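Local coordinates for cellulosomal scaffoldin (Acetivibrio cellulolyticus, PDB 3ZUC), which organises cellulosomal enzymes as a scaffold and, through its family 3b carbohydrate-binding module, probably holds them to crystalline cellulose, at residues 44-49 with 140-145. Numbering follows the deposited sequence.
Sequences HYYFTV and TAYSAE. With CA (calcium ion), chain B; EDO (1,2-ethanediol), chain C.
Tyr142 sets its CE1 over the middle of one face of the His44 imidazole; the two rings meet obliquely, planes at 42° and centroids 4.4 Å apart. With CG beside its backbone N (chi1 -69°), His44 directs ND1-H in its own ring plane to Tyr46 OH, a nearly straight 2.8 Å bond. Glu88 OE1 is hydrogen-bonded to NE2, so the two ring nitrogens together hold the imidazole's rotation, and the ring may carry a positive charge. Thr140 reaches in with OG1, which donates to Tyr142 OH at 2.9 Å, lies 3.2 Å from His44 CB and comes to the edge of the Tyr46 ring. Set between backbone N and carbonyl carbon (chi1 57°), that hydroxyl is directed along the sheet face it shares with His44. Beneath this cluster, His44 and Thr140 form an antiparallel hydrogen-bonded pair, His44 N to Thr140 O at 2.9 Å and Thr140 N to His44 O at 3.3 Å, joining strands 42-47 and 140-143 in one of the two five-stranded sheets of the CBM3 beta-sandwich. Ethanediol, probably from the crystallisation liquor, shares a 2.6 Å hydrogen bond between its O2 and Tyr46 OH, and is also hydrogen-bonded to Glu152 OE2, which bonds Tyr142 OH as well. Further out, Tyr86 stacks on His44. Past the strand, Thr48 binds calcium through both O and OG1, alongside Asp50, Asn119, Asp122 and Asp123.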
loop_
_atom_site.group_PDB
_atom_site.type_symbol
_atom_site.label_atom_id
_atom_site.label_comp_id
_atom_site.label_asym_id
_atom_site.label_seq_id
_atom_site.Cartn_x
_atom_site.Cartn_y
_atom_site.Cartn_z
ATOM N N HIS A 44 0.467 4.291 -0.414
ATOM C CA HIS A 44 1.038 4.167 -1.754
ATOM C C HIS A 44 2.059 3.030 -1.850
ATOM O O HIS A 44 2.895 2.845 -0.958
ATOM C CB HIS A 44 1.783 5.430 -2.206
ATOM C CG HIS A 44 0.916 6.609 -2.459
ATOM N ND1 HIS A 44 1.439 7.835 -2.809
ATOM C CD2 HIS A 44 -0.422 6.754 -2.434
ATOM C CE1 HIS A 44 0.450 8.698 -2.976
ATOM N NE2 HIS A 44 -0.693 8.066 -2.755
ATOM N N TYR A 45 1.995 2.350 -2.984
ATOM C CA TYR A 45 2.983 1.351 -3.403
ATOM C C TYR A 45 3.504 1.777 -4.780
ATOM O O TYR A 45 2.715 1.878 -5.727
ATOM C CB TYR A 45 2.359 -0.036 -3.464
ATOM C CG TYR A 45 3.339 -1.140 -3.782
ATOM C CD1 TYR A 45 3.636 -1.489 -5.092
ATOM C CD2 TYR A 45 4.001 -1.819 -2.761
ATOM C CE1 TYR A 45 4.556 -2.489 -5.379
ATOM C CE2 TYR A 45 4.922 -2.812 -3.033
ATOM C CZ TYR A 45 5.193 -3.155 -4.343
ATOM O OH TYR A 45 6.096 -4.176 -4.558
ATOM N N TYR A 46 4.803 2.033 -4.881
ATOM C CA TYR A 46 5.445 2.583 -6.072
ATOM C C TYR A 46 6.154 1.500 -6.877
ATOM O O TYR A 46 6.843 0.638 -6.317
ATOM C CB TYR A 46 6.486 3.627 -5.644
ATOM C CG TYR A 46 5.906 4.817 -4.929
ATOM C CD1 TYR A 46 5.419 5.900 -5.651
ATOM C CD2 TYR A 46 5.818 4.870 -3.545
ATOM C CE1 TYR A 46 4.869 7.001 -5.038
ATOM C CE2 TYR A 46 5.269 5.969 -2.915
ATOM C CZ TYR A 46 4.789 7.038 -3.653
ATOM O OH TYR A 46 4.261 8.132 -2.996
ATOM N N PHE A 47 6.016 1.568 -8.196
ATOM C CA PHE A 47 6.546 0.522 -9.042
ATOM C C PHE A 47 6.763 1.034 -10.463
ATOM O O PHE A 47 6.298 2.116 -10.831
ATOM C CB PHE A 47 5.598 -0.706 -9.023
ATOM C CG PHE A 47 4.218 -0.447 -9.582
ATOM C CD1 PHE A 47 3.228 0.168 -8.820
ATOM C CD2 PHE A 47 3.883 -0.854 -10.874
ATOM C CE1 PHE A 47 1.959 0.386 -9.337
ATOM C CE2 PHE A 47 2.622 -0.645 -11.384
ATOM C CZ PHE A 47 1.648 -0.028 -10.618
ATOM N N THR A 48 7.461 0.228 -11.259
ATOM C CA THR A 48 7.510 0.418 -12.702
ATOM C C THR A 48 6.602 -0.625 -13.348
ATOM O O THR A 48 6.708 -1.822 -13.049
ATOM C CB THR A 48 8.914 0.344 -13.294
ATOM O OG1 THR A 48 9.427 -0.967 -13.090
ATOM C CG2 THR A 48 9.837 1.370 -12.663
ATOM N N VAL A 49 5.683 -0.174 -14.190
ATOM C CA VAL A 49 4.627 -1.035 -14.694
ATOM C C VAL A 49 5.093 -2.108 -15.678
ATOM O O VAL A 49 4.438 -3.140 -15.786
ATOM C CB VAL A 49 3.478 -0.162 -15.275
ATOM C CG1 VAL A 49 3.887 0.551 -16.558
ATOM C CG2 VAL A 49 2.194 -0.942 -15.470
ATOM N N THR A 140 4.499 4.540 1.365
ATOM C CA THR A 140 4.108 5.755 2.068
ATOM C C THR A 140 2.672 5.679 2.545
ATOM O O THR A 140 1.848 4.914 2.008
ATOM C CB THR A 140 4.354 7.012 1.215
ATOM O OG1 THR A 140 3.632 6.845 -0.004
ATOM C CG2 THR A 140 5.840 7.228 0.934
ATOM N N ALA A 141 2.369 6.483 3.558
ATOM C CA ALA A 141 1.001 6.635 4.029
ATOM C C ALA A 141 0.727 8.103 4.267
ATOM O O ALA A 141 1.650 8.904 4.474
ATOM C CB ALA A 141 0.753 5.858 5.322
ATOM N N TYR A 142 -0.559 8.424 4.241
ATOM C CA TYR A 142 -1.074 9.785 4.286
ATOM C C TYR A 142 -2.270 9.840 5.202
ATOM O O TYR A 142 -3.029 8.865 5.295
ATOM C CB TYR A 142 -1.534 10.243 2.878
ATOM C CG TYR A 142 -0.435 10.107 1.864
ATOM C CD1 TYR A 142 -0.147 8.868 1.305
ATOM C CD2 TYR A 142 0.376 11.180 1.519
ATOM C CE1 TYR A 142 0.926 8.689 0.472
ATOM C CE2 TYR A 142 1.444 11.021 0.654
ATOM C CZ TYR A 142 1.737 9.758 0.153
ATOM O OH TYR A 142 2.816 9.531 -0.642
ATOM N N SER A 143 -2.466 10.999 5.831
ATOM C CA SER A 143 -3.700 11.350 6.496
ATOM C C SER A 143 -4.320 12.518 5.740
ATOM O O SER A 143 -3.848 12.886 4.665
ATOM C CB SER A 143 -3.428 11.768 7.935
ATOM O OG SER A 143 -2.768 12.994 7.933
ATOM N N ALA A 144 -5.339 13.152 6.311
ATOM C CA ALA A 144 -5.834 14.401 5.744
ATOM C C ALA A 144 -4.756 15.481 5.719
ATOM O O ALA A 144 -4.891 16.451 4.967
ATOM C CB ALA A 144 -7.053 14.892 6.516
ATOM N N GLU A 145 -3.740 15.355 6.566
ATOM C CA GLU A 145 -2.641 16.318 6.602
ATOM C C GLU A 145 -1.626 16.113 5.508
ATOM O O GLU A 145 -0.719 16.933 5.371
ATOM C CB GLU A 145 -1.903 16.222 7.950
ATOM C CG GLU A 145 -2.661 16.706 9.113
ATOM C CD GLU A 145 -2.949 18.163 8.963
ATOM O OE1 GLU A 145 -2.088 18.999 9.363
ATOM O OE2 GLU A 145 -4.027 18.483 8.425
HETATM CA CA CA B . 8.719 -3.156 -12.452
HETATM C C1 EDO C . 2.779 11.610 -4.788
HETATM O O1 EDO C . 2.229 11.210 -3.537
HETATM C C2 EDO C . 3.708 10.536 -5.316
HETATM O O2 EDO C . 4.766 10.292 -4.381
HETATM O O HOH W 1 6.657 -4.261 -11.660
#